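Local coordinates for protein putative thiosugar synthase (Amycolatopsis orientalis, PDB 4N6F) that is probably a thiosugar synthase related to the thiazole synthase ThiG, and binds fructose 6-phosphate in the mouth of its TIM barrel, at residues 179-184 with 207-212; 160-165 with 190-195; 149-154 with 184-189. One frame throughout, in Å; residues are numbered along the deposited sequence.

Contact 1 of 3, residues 179-184 with 207-212; sequences AIRELI and MELGAS
Leu-209 is the bump here: its forked end enters the groove between Ile-180 and Arg-181 on the flank of helix 177-186. One prong, CD1, meets CG2 of Ile-180 at 4.1 Å, on the buried side. The other, CD2, comes against the arginine, lying 3.6 Å from NH1 of Arg-181, with the two side chains crossing at about a right angle. Arg-181 can reach across because its chain, extended through CG and CD, bends at chi3 (-56°) and brings NE and NH1 within reach of CD2.

The return knob is Ile-184. With its CG1 anti to the carbonyl carbon (chi1 -69°), CD1 is carried into the backbone turn after helix 200-208, where it sits 3.5 Å from O of Leu-209 and 3.6 Å from N of Ala-211. Gly-210 closes that helix with a Schellman motif, and its lack of a side chain lets the isoleucine come close: CG2 of Ile-184 rests 3.7 Å from O of Gly-210. Toward the sheet, Ile-184 also packs on Val-191 of strand 191-194.

At the outer rim one water joins the two sides, accepting from NE of Arg-181 (2.6 Å) and donating to O of Glu-208. With no direct hydrogen bond between the segments, helix 177-186 and the turn after helix 200-208 are joined by van der Waals fit and one water bridge, so shape probably governs how closely they approach.

Contact 2 of 3, residues 160-165 with 190-195; sequences ALRVMA and PVVVEG. With F6R (fructose -6-phosphate), chain F.
Arg-162 and Glu-194 project from the same face of two neighbouring parallel strands and meet in a side-on salt bridge. Leaving the backbone of Arg-162, CB passes OE2 of Glu-194, and CG lies alongside Val-192, 3.9 Å from its CB. CD stays beside OE2 of Glu-194 (3.5 Å), and bends at chi2 and chi3 (54°) turn the guanidinium edge to the carboxylate. NE gives a 2.6 Å bond to OE2 of Glu-194, and NH1 a nearly straight one of 2.8 Å to OE1 of Glu-194; both oxygens are met on the syn side, although the two flat groups are turned 33° apart. NH1 also pairs with Asp-112 and NH2 with O of Leu-140, so the guanidinium is fixed in rotation.

The extended Glu-194 in turn accepts at OE1 a 2.5 Å bond from O4 of fructose 6-phosphate. C1 of the sugar lies 3.3 Å from NH1 of Arg-162. A leucine in place of Arg-162 would probably leave the buried Glu-194 carboxylate without its charged mate and free to turn away from the sugar.

Along the backbones, the strands are zipped by a parallel ladder running from Leu-161 N to Pro-190 O (2.9 Å) up to Ala-165 N and Glu-194 O. Val-163 and Val-191 pack on the opposite face, toward helix 177-186. This is the right-handed beta-alpha-beta unit of a TIM barrel, with its ligand site at the C-terminal ends of the strands.

Contact 3 of 3, residues 149-154 with 184-189; sequences TARALE and IEQIGI. With CA (calcium ion), chain E.
Glu-154 reaches from its helix to the loop that leaves helix 177-186, and has the most surface buried of any residue here. Its chain is fully extended, with CG anti to the backbone N (chi1 173°), which lays the carboxylate against Gly-188. N of Gly-188 donates to OE1 of Glu-154 at 2.9 Å, almost straight along N-H but coming from above the carboxylate plane. The other oxygen, OE2, takes a bond from a water that also coordinates calcium; the ion is bound by O of Gly-188 at 2.7 Å as well. Gly-188, having no side chain, lets OE2 of Glu-154 lie 3.3 Å from its CA.

Ile-187, the first residue past helix 177-186, packs against helix 147-156. Bent at chi2 (-56°), it sends CD1 to CB of Ala-150, 3.6 Å away, and to CG of Arg-151, while its CG2 lies beside OE1 of Glu-154. Arg-151 runs extended over the outer side, where a second water links O of Gln-186 to its NE, the latter bond being weak.

Such a helix-to-loop contact belongs to the outer layer of a TIM barrel, at the N-terminal end of the strands, with the calcium at the surface rather than in the sugar pocket.

In the fold
Contact 2 lies nearest the middle of the chain, with contact 1 about 9 Å and contact 3 about 11 Å from it, centre to centre; contacts 1 and 3 are also about 11 Å apart. Helix 177-186 ties the three together: it connects the two strands of contact 2, meets the turn after helix 200-208 in contact 1, and its C-terminal end and following loop meet helix 147-156 in contact 3. The segments of contacts 1 and 3 share Ile-184, which touches its partners in contact 1 only. Along the chain the segments of the three contacts interleave. Successive beta-alpha units are thus joined side by side, the inner sheet carrying the sugar site and the outer helices covering the outside of the sheet.

Contact 1 of 3, residues 179-184 with 207-212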
loop_
_atom_site.group_PDB
_atom_site.type_symbol
_atom_site.label_atom_id
_atom_site.label_comp_id
_atom_site.label_asym_id
_atom_site.label_seq_id
_atom_site.Cartn_x
_atom_site.Cartn_y
_atom_site.Cartn_z
ATOM N N ALA A 179 -1.675 18.710 -2.106
ATOM C CA ALA A 179 -2.454 19.607 -1.246
ATOM C C ALA A 179 -2.675 19.046 0.170
ATOM O O ALA A 179 -2.625 19.783 1.156
ATOM C CB ALA A 179 -3.789 19.938 -1.889
ATOM N N ILE A 180 -2.919 17.742 0.262
ATOM C CA ILE A 180 -3.115 17.087 1.556
ATOM C C ILE A 180 -1.788 16.992 2.313
ATOM O O ILE A 180 -1.753 17.224 3.517
ATOM C CB ILE A 180 -3.776 15.702 1.381
ATOM C CG1 ILE A 180 -5.212 15.903 0.881
ATOM C CG2 ILE A 180 -3.736 14.904 2.678
ATOM C CD1 ILE A 180 -5.925 14.633 0.483
ATOM N N ARG A 181 -0.704 16.665 1.611
ATOM C CA ARG A 181 0.632 16.635 2.224
ATOM C C ARG A 181 1.005 17.993 2.827
ATOM O O ARG A 181 1.435 18.068 3.973
ATOM C CB ARG A 181 1.695 16.224 1.207
ATOM C CG ARG A 181 3.085 15.991 1.798
ATOM C CD ARG A 181 4.141 15.817 0.704
ATOM N NE ARG A 181 3.814 14.727 -0.231
ATOM C CZ ARG A 181 3.561 14.861 -1.540
ATOM N NH1 ARG A 181 3.269 13.783 -2.260
ATOM N NH2 ARG A 181 3.608 16.048 -2.147
ATOM N N GLU A 182 0.832 19.054 2.043
ATOM C CA GLU A 182 1.071 20.418 2.512
ATOM C C GLU A 182 0.228 20.759 3.730
ATOM O O GLU A 182 0.707 21.389 4.673
ATOM C CB GLU A 182 0.774 21.441 1.409
ATOM C CG GLU A 182 0.779 22.885 1.908
ATOM C CD GLU A 182 0.520 23.901 0.811
ATOM O OE1 GLU A 182 1.494 24.368 0.181
ATOM O OE2 GLU A 182 -0.663 24.239 0.596
ATOM N N LEU A 183 -1.038 20.364 3.690
ATOM C CA LEU A 183 -1.951 20.642 4.793
ATOM C C LEU A 183 -1.473 19.934 6.058
ATOM O O LEU A 183 -1.443 20.531 7.139
ATOM C CB LEU A 183 -3.368 20.223 4.409
ATOM C CG LEU A 183 -4.486 20.462 5.421
ATOM C CD1 LEU A 183 -5.843 20.491 4.730
ATOM C CD2 LEU A 183 -4.484 19.400 6.507
ATOM N N ILE A 184 -1.072 18.670 5.923
ATOM C CA ILE A 184 -0.548 17.911 7.059
ATOM C C ILE A 184 0.722 18.550 7.644
ATOM O O ILE A 184 0.886 18.615 8.872
ATOM C CB ILE A 184 -0.291 16.439 6.680
ATOM C CG1 ILE A 184 -1.621 15.735 6.443
ATOM C CG2 ILE A 184 0.457 15.708 7.795
ATOM C CD1 ILE A 184 -1.500 14.397 5.742
ATOM N N MET A 207 -1.104 7.225 4.190
ATOM C CA MET A 207 -0.132 7.186 5.274
ATOM C C MET A 207 1.220 7.747 4.846
ATOM O O MET A 207 1.916 8.388 5.651
ATOM C CB MET A 207 0.041 5.762 5.794
ATOM C CG MET A 207 -1.252 5.106 6.255
ATOM S SD MET A 207 -2.144 6.034 7.509
ATOM C CE MET A 207 -1.110 5.738 8.927
ATOM N N GLU A 208 1.582 7.536 3.580
ATOM C CA GLU A 208 2.841 8.069 3.051
ATOM C C GLU A 208 2.808 9.582 2.859
ATOM O O GLU A 208 3.848 10.195 2.698
ATOM C CB GLU A 208 3.250 7.354 1.762
ATOM C CG GLU A 208 3.623 5.906 2.029
ATOM C CD GLU A 208 4.239 5.187 0.844
ATOM O OE1 GLU A 208 4.374 5.778 -0.252
ATOM O OE2 GLU A 208 4.599 4.013 1.018
ATOM N N LEU A 209 1.620 10.178 2.892
ATOM C CA LEU A 209 1.486 11.638 2.923
ATOM C C LEU A 209 1.610 12.201 4.353
ATOM O O LEU A 209 1.627 13.408 4.530
ATOM C CB LEU A 209 0.132 12.067 2.347
ATOM C CG LEU A 209 -0.176 11.679 0.901
ATOM C CD1 LEU A 209 -1.556 12.189 0.544
ATOM C CD2 LEU A 209 0.865 12.220 -0.063
ATOM N N GLY A 210 1.689 11.327 5.351
ATOM C CA GLY A 210 1.689 11.743 6.761
ATOM C C GLY A 210 0.335 11.646 7.472
ATOM O O GLY A 210 0.205 12.072 8.610
ATOM N N ALA A 211 -0.684 11.107 6.818
ATOM C CA ALA A 211 -1.974 10.904 7.498
ATOM C C ALA A 211 -1.762 9.989 8.709
ATOM O O ALA A 211 -0.915 9.094 8.676
ATOM C CB ALA A 211 -3.009 10.313 6.563
ATOM N N SER A 212 -2.501 10.250 9.780
ATOM C CA SER A 212 -2.443 9.409 10.977
ATOM C C SER A 212 -3.372 8.217 10.827
ATOM O O SER A 212 -3.198 7.199 11.506
ATOM C CB SER A 212 -2.848 10.205 12.218
ATOM O OG SER A 212 -1.916 11.233 12.469
HETATM O O HOH W 1 4.812 12.832 1.295
#

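Contact 2 of 3, residues 160-165 with 190-195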
loop_
_atom_site.group_PDB
_atom_site.type_symbol
_atom_site.label_atom_id
_atom_site.label_comp_id
_atom_site.label_asym_id
_atom_site.label_seq_id
_atom_site.Cartn_x
_atom_site.Cartn_y
_atom_site.Cartn_z
ATOM N N ALA A 160 -8.875 16.289 15.781
ATOM C CA ALA A 160 -8.286 15.754 14.562
ATOM C C ALA A 160 -9.109 16.271 13.391
ATOM O O ALA A 160 -10.242 16.724 13.576
ATOM C CB ALA A 160 -8.301 14.235 14.581
ATOM N N LEU A 161 -8.524 16.214 12.200
ATOM C CA LEU A 161 -9.146 16.709 10.979
ATOM C C LEU A 161 -9.339 15.580 10.009
ATOM O O LEU A 161 -8.386 14.894 9.671
ATOM C CB LEU A 161 -8.225 17.713 10.286
ATOM C CG LEU A 161 -8.617 19.171 10.237
ATOM C CD1 LEU A 161 -7.655 19.895 9.309
ATOM C CD2 LEU A 161 -10.054 19.326 9.745
ATOM N N ARG A 162 -10.557 15.397 9.543
ATOM C CA ARG A 162 -10.805 14.487 8.439
ATOM C C ARG A 162 -10.787 15.332 7.170
ATOM O O ARG A 162 -11.443 16.383 7.103
ATOM C CB ARG A 162 -12.132 13.750 8.627
ATOM C CG ARG A 162 -12.174 12.875 9.881
ATOM C CD ARG A 162 -13.565 12.810 10.513
ATOM N NE ARG A 162 -14.562 12.402 9.529
ATOM C CZ ARG A 162 -15.788 12.920 9.399
ATOM N NH1 ARG A 162 -16.578 12.471 8.430
ATOM N NH2 ARG A 162 -16.231 13.878 10.201
ATOM N N VAL A 163 -10.014 14.886 6.182
ATOM C CA VAL A 163 -9.767 15.661 4.964
ATOM C C VAL A 163 -10.151 14.827 3.737
ATOM O O VAL A 163 -9.768 13.668 3.629
ATOM C CB VAL A 163 -8.279 16.091 4.895
ATOM C CG1 VAL A 163 -7.963 16.776 3.582
ATOM C CG2 VAL A 163 -7.952 17.025 6.055
ATOM N N MET A 164 -10.918 15.417 2.822
ATOM C CA MET A 164 -11.487 14.672 1.704
ATOM C C MET A 164 -10.430 14.367 0.667
ATOM O O MET A 164 -9.746 15.265 0.196
ATOM C CB MET A 164 -12.645 15.429 1.060
ATOM C CG MET A 164 -13.182 14.780 -0.214
ATOM S SD MET A 164 -14.800 15.399 -0.730
ATOM C CE MET A 164 -15.866 14.144 -0.050
ATOM N N ALA A 165 -10.298 13.086 0.335
ATOM C CA ALA A 165 -9.376 12.626 -0.693
ATOM C C ALA A 165 -9.990 12.755 -2.089
ATOM O O ALA A 165 -9.346 13.231 -3.012
ATOM C CB ALA A 165 -8.989 11.176 -0.424
ATOM N N PRO A 190 -3.724 15.698 14.273
ATOM C CA PRO A 190 -3.710 14.568 13.358
ATOM C C PRO A 190 -4.736 14.704 12.222
ATOM O O PRO A 190 -5.832 15.227 12.437
ATOM C CB PRO A 190 -4.069 13.384 14.259
ATOM C CG PRO A 190 -3.668 13.806 15.621
ATOM C CD PRO A 190 -3.964 15.271 15.660
ATOM N N VAL A 191 -4.349 14.237 11.037
ATOM C CA VAL A 191 -5.190 14.239 9.856
ATOM C C VAL A 191 -5.600 12.803 9.498
ATOM O O VAL A 191 -4.763 11.887 9.448
ATOM C CB VAL A 191 -4.473 14.920 8.662
ATOM C CG1 VAL A 191 -5.209 14.688 7.350
ATOM C CG2 VAL A 191 -4.343 16.413 8.912
ATOM N N VAL A 192 -6.905 12.627 9.299
ATOM C CA VAL A 192 -7.507 11.386 8.830
ATOM C C VAL A 192 -7.931 11.619 7.379
ATOM O O VAL A 192 -8.709 12.538 7.091
ATOM C CB VAL A 192 -8.761 11.001 9.664
ATOM C CG1 VAL A 192 -9.424 9.738 9.124
ATOM C CG2 VAL A 192 -8.420 10.815 11.141
ATOM N N VAL A 193 -7.416 10.809 6.464
ATOM C CA VAL A 193 -7.825 10.897 5.057
ATOM C C VAL A 193 -9.124 10.105 4.858
ATOM O O VAL A 193 -9.273 8.989 5.367
ATOM C CB VAL A 193 -6.709 10.418 4.101
ATOM C CG1 VAL A 193 -7.197 10.344 2.662
ATOM C CG2 VAL A 193 -5.529 11.375 4.178
ATOM N N GLU A 194 -10.072 10.702 4.134
ATOM C CA GLU A 194 -11.423 10.159 4.048
ATOM C C GLU A 194 -12.127 10.615 2.773
ATOM O O GLU A 194 -11.937 11.740 2.309
ATOM C CB GLU A 194 -12.217 10.596 5.284
ATOM C CG GLU A 194 -13.680 10.159 5.335
ATOM C CD GLU A 194 -14.356 10.550 6.640
ATOM O OE1 GLU A 194 -15.611 10.555 6.693
ATOM O OE2 GLU A 194 -13.634 10.874 7.625
ATOM N N GLY A 195 -12.951 9.728 2.218
ATOM C CA GLY A 195 -13.758 10.044 1.051
ATOM C C GLY A 195 -13.137 9.528 -0.230
ATOM O O GLY A 195 -12.055 9.961 -0.637
HETATM C C1 F6R F . -18.992 10.262 7.915
HETATM C C2 F6R F . -19.140 8.940 7.215
HETATM C C3 F6R F . -19.291 8.830 5.717
HETATM C C4 F6R F . -17.916 9.043 5.082
HETATM C C5 F6R F . -17.886 8.564 3.628
HETATM C C6 F6R F . -16.470 8.261 3.180
HETATM O O2 F6R F . -19.084 7.894 7.864
HETATM O O3 F6R F . -20.239 9.742 5.151
HETATM O O4 F6R F . -17.587 10.440 5.116
HETATM O O5 F6R F . -18.671 7.388 3.448
HETATM O O6 F6R F . -16.493 7.982 1.785
HETATM P P F6R F . -16.441 6.505 1.186
HETATM O O1P F6R F . -17.831 5.991 1.417
HETATM O O2P F6R F . -15.388 5.752 1.953
HETATM O O3P F6R F . -16.030 6.780 -0.233
#

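Contact 3 of 3, residues 149-154 with 184-189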
loop_
_atom_site.group_PDB
_atom_site.type_symbol
_atom_site.label_atom_id
_atom_site.label_comp_id
_atom_site.label_asym_id
_atom_site.label_seq_id
_atom_site.Cartn_x
_atom_site.Cartn_y
_atom_site.Cartn_z
ATOM N N THR A 149 -9.243 26.942 6.302
ATOM C CA THR A 149 -10.237 26.175 7.046
ATOM C C THR A 149 -9.557 25.303 8.107
ATOM O O THR A 149 -9.967 25.286 9.271
ATOM C CB THR A 149 -11.065 25.274 6.103
ATOM O OG1 THR A 149 -11.631 26.070 5.051
ATOM C CG2 THR A 149 -12.187 24.563 6.866
ATOM N N ALA A 150 -8.511 24.590 7.699
ATOM C CA ALA A 150 -7.817 23.680 8.596
ATOM C C ALA A 150 -7.230 24.435 9.789
ATOM O O ALA A 150 -7.334 23.989 10.938
ATOM C CB ALA A 150 -6.731 22.928 7.842
ATOM N N ARG A 151 -6.634 25.591 9.517
ATOM C CA ARG A 151 -6.073 26.427 10.571
ATOM C C ARG A 151 -7.117 26.976 11.542
ATOM O O ARG A 151 -6.874 27.039 12.752
ATOM C CB ARG A 151 -5.264 27.578 9.968
ATOM C CG ARG A 151 -3.995 27.119 9.280
ATOM C CD ARG A 151 -3.193 28.306 8.766
ATOM N NE ARG A 151 -1.864 27.906 8.305
ATOM C CZ ARG A 151 -1.079 28.646 7.524
ATOM N NH1 ARG A 151 -1.483 29.834 7.079
ATOM N NH2 ARG A 151 0.107 28.187 7.155
ATOM N N ALA A 152 -8.262 27.399 11.029
ATOM C CA ALA A 152 -9.335 27.853 11.905
ATOM C C ALA A 152 -9.794 26.692 12.794
ATOM O O ALA A 152 -10.103 26.884 13.971
ATOM C CB ALA A 152 -10.496 28.390 11.079
ATOM N N LEU A 153 -9.831 25.483 12.233
ATOM C CA LEU A 153 -10.272 24.313 13.003
ATOM C C LEU A 153 -9.262 23.906 14.064
ATOM O O LEU A 153 -9.641 23.532 15.175
ATOM C CB LEU A 153 -10.644 23.141 12.082
ATOM C CG LEU A 153 -11.937 23.403 11.305
ATOM C CD1 LEU A 153 -12.156 22.334 10.250
ATOM C CD2 LEU A 153 -13.158 23.522 12.213
ATOM N N GLU A 154 -7.976 24.014 13.750
ATOM C CA GLU A 154 -6.951 23.783 14.762
ATOM C C GLU A 154 -7.040 24.838 15.863
ATOM O O GLU A 154 -6.972 24.517 17.038
ATOM C CB GLU A 154 -5.543 23.757 14.157
ATOM C CG GLU A 154 -4.450 23.680 15.223
ATOM C CD GLU A 154 -3.056 23.389 14.679
ATOM O OE1 GLU A 154 -2.829 23.468 13.449
ATOM O OE2 GLU A 154 -2.170 23.071 15.501
ATOM N N ILE A 184 -1.072 18.670 5.923
ATOM C CA ILE A 184 -0.548 17.911 7.059
ATOM C C ILE A 184 0.722 18.550 7.644
ATOM O O ILE A 184 0.886 18.615 8.872
ATOM C CB ILE A 184 -0.291 16.439 6.680
ATOM C CG1 ILE A 184 -1.621 15.735 6.443
ATOM C CG2 ILE A 184 0.457 15.708 7.795
ATOM C CD1 ILE A 184 -1.500 14.397 5.742
ATOM N N GLU A 185 1.607 19.031 6.773
ATOM C CA GLU A 185 2.817 19.749 7.225
ATOM C C GLU A 185 2.487 20.994 8.040
ATOM O O GLU A 185 3.180 21.303 8.995
ATOM C CB GLU A 185 3.692 20.174 6.039
ATOM C CG GLU A 185 4.333 19.015 5.288
ATOM C CD GLU A 185 5.106 19.457 4.044
ATOM O OE1 GLU A 185 5.198 20.676 3.779
ATOM O OE2 GLU A 185 5.621 18.580 3.325
ATOM N N GLN A 186 1.433 21.702 7.664
ATOM C CA GLN A 186 1.101 22.997 8.279
ATOM C C GLN A 186 0.244 22.901 9.535
ATOM O O GLN A 186 0.167 23.851 10.316
ATOM C CB GLN A 186 0.383 23.886 7.252
ATOM C CG GLN A 186 1.300 24.417 6.162
ATOM C CD GLN A 186 2.465 25.222 6.711
ATOM O OE1 GLN A 186 3.599 25.038 6.291
ATOM N NE2 GLN A 186 2.195 26.108 7.661
ATOM N N ILE A 187 -0.400 21.757 9.730
ATOM C CA ILE A 187 -1.413 21.591 10.776
ATOM C C ILE A 187 -0.852 20.745 11.915
ATOM O O ILE A 187 -0.159 19.779 11.686
ATOM C CB ILE A 187 -2.691 20.965 10.160
ATOM C CG1 ILE A 187 -3.294 21.923 9.124
ATOM C CG2 ILE A 187 -3.729 20.628 11.210
ATOM C CD1 ILE A 187 -3.621 23.312 9.634
ATOM N N GLY A 188 -1.137 21.142 13.148
ATOM C CA GLY A 188 -0.607 20.465 14.323
ATOM C C GLY A 188 -1.477 19.348 14.867
ATOM O O GLY A 188 -1.072 18.645 15.786
ATOM N N ILE A 189 -2.672 19.166 14.327
ATOM C CA ILE A 189 -3.524 18.076 14.803
ATOM C C ILE A 189 -3.490 16.928 13.801
ATOM O O ILE A 189 -3.247 17.148 12.616
ATOM C CB ILE A 189 -4.960 18.535 15.098
ATOM C CG1 ILE A 189 -5.569 19.274 13.920
ATOM C CG2 ILE A 189 -4.967 19.435 16.331
ATOM C CD1 ILE A 189 -7.056 19.503 14.071
HETATM CA CA CA E . -1.276 19.659 18.266
HETATM O O HOH W 2 -0.582 26.515 10.313
HETATM O O HOH W 3 -2.461 21.864 17.693
HETATM O O HOH W 4 -1.463 20.671 20.271
#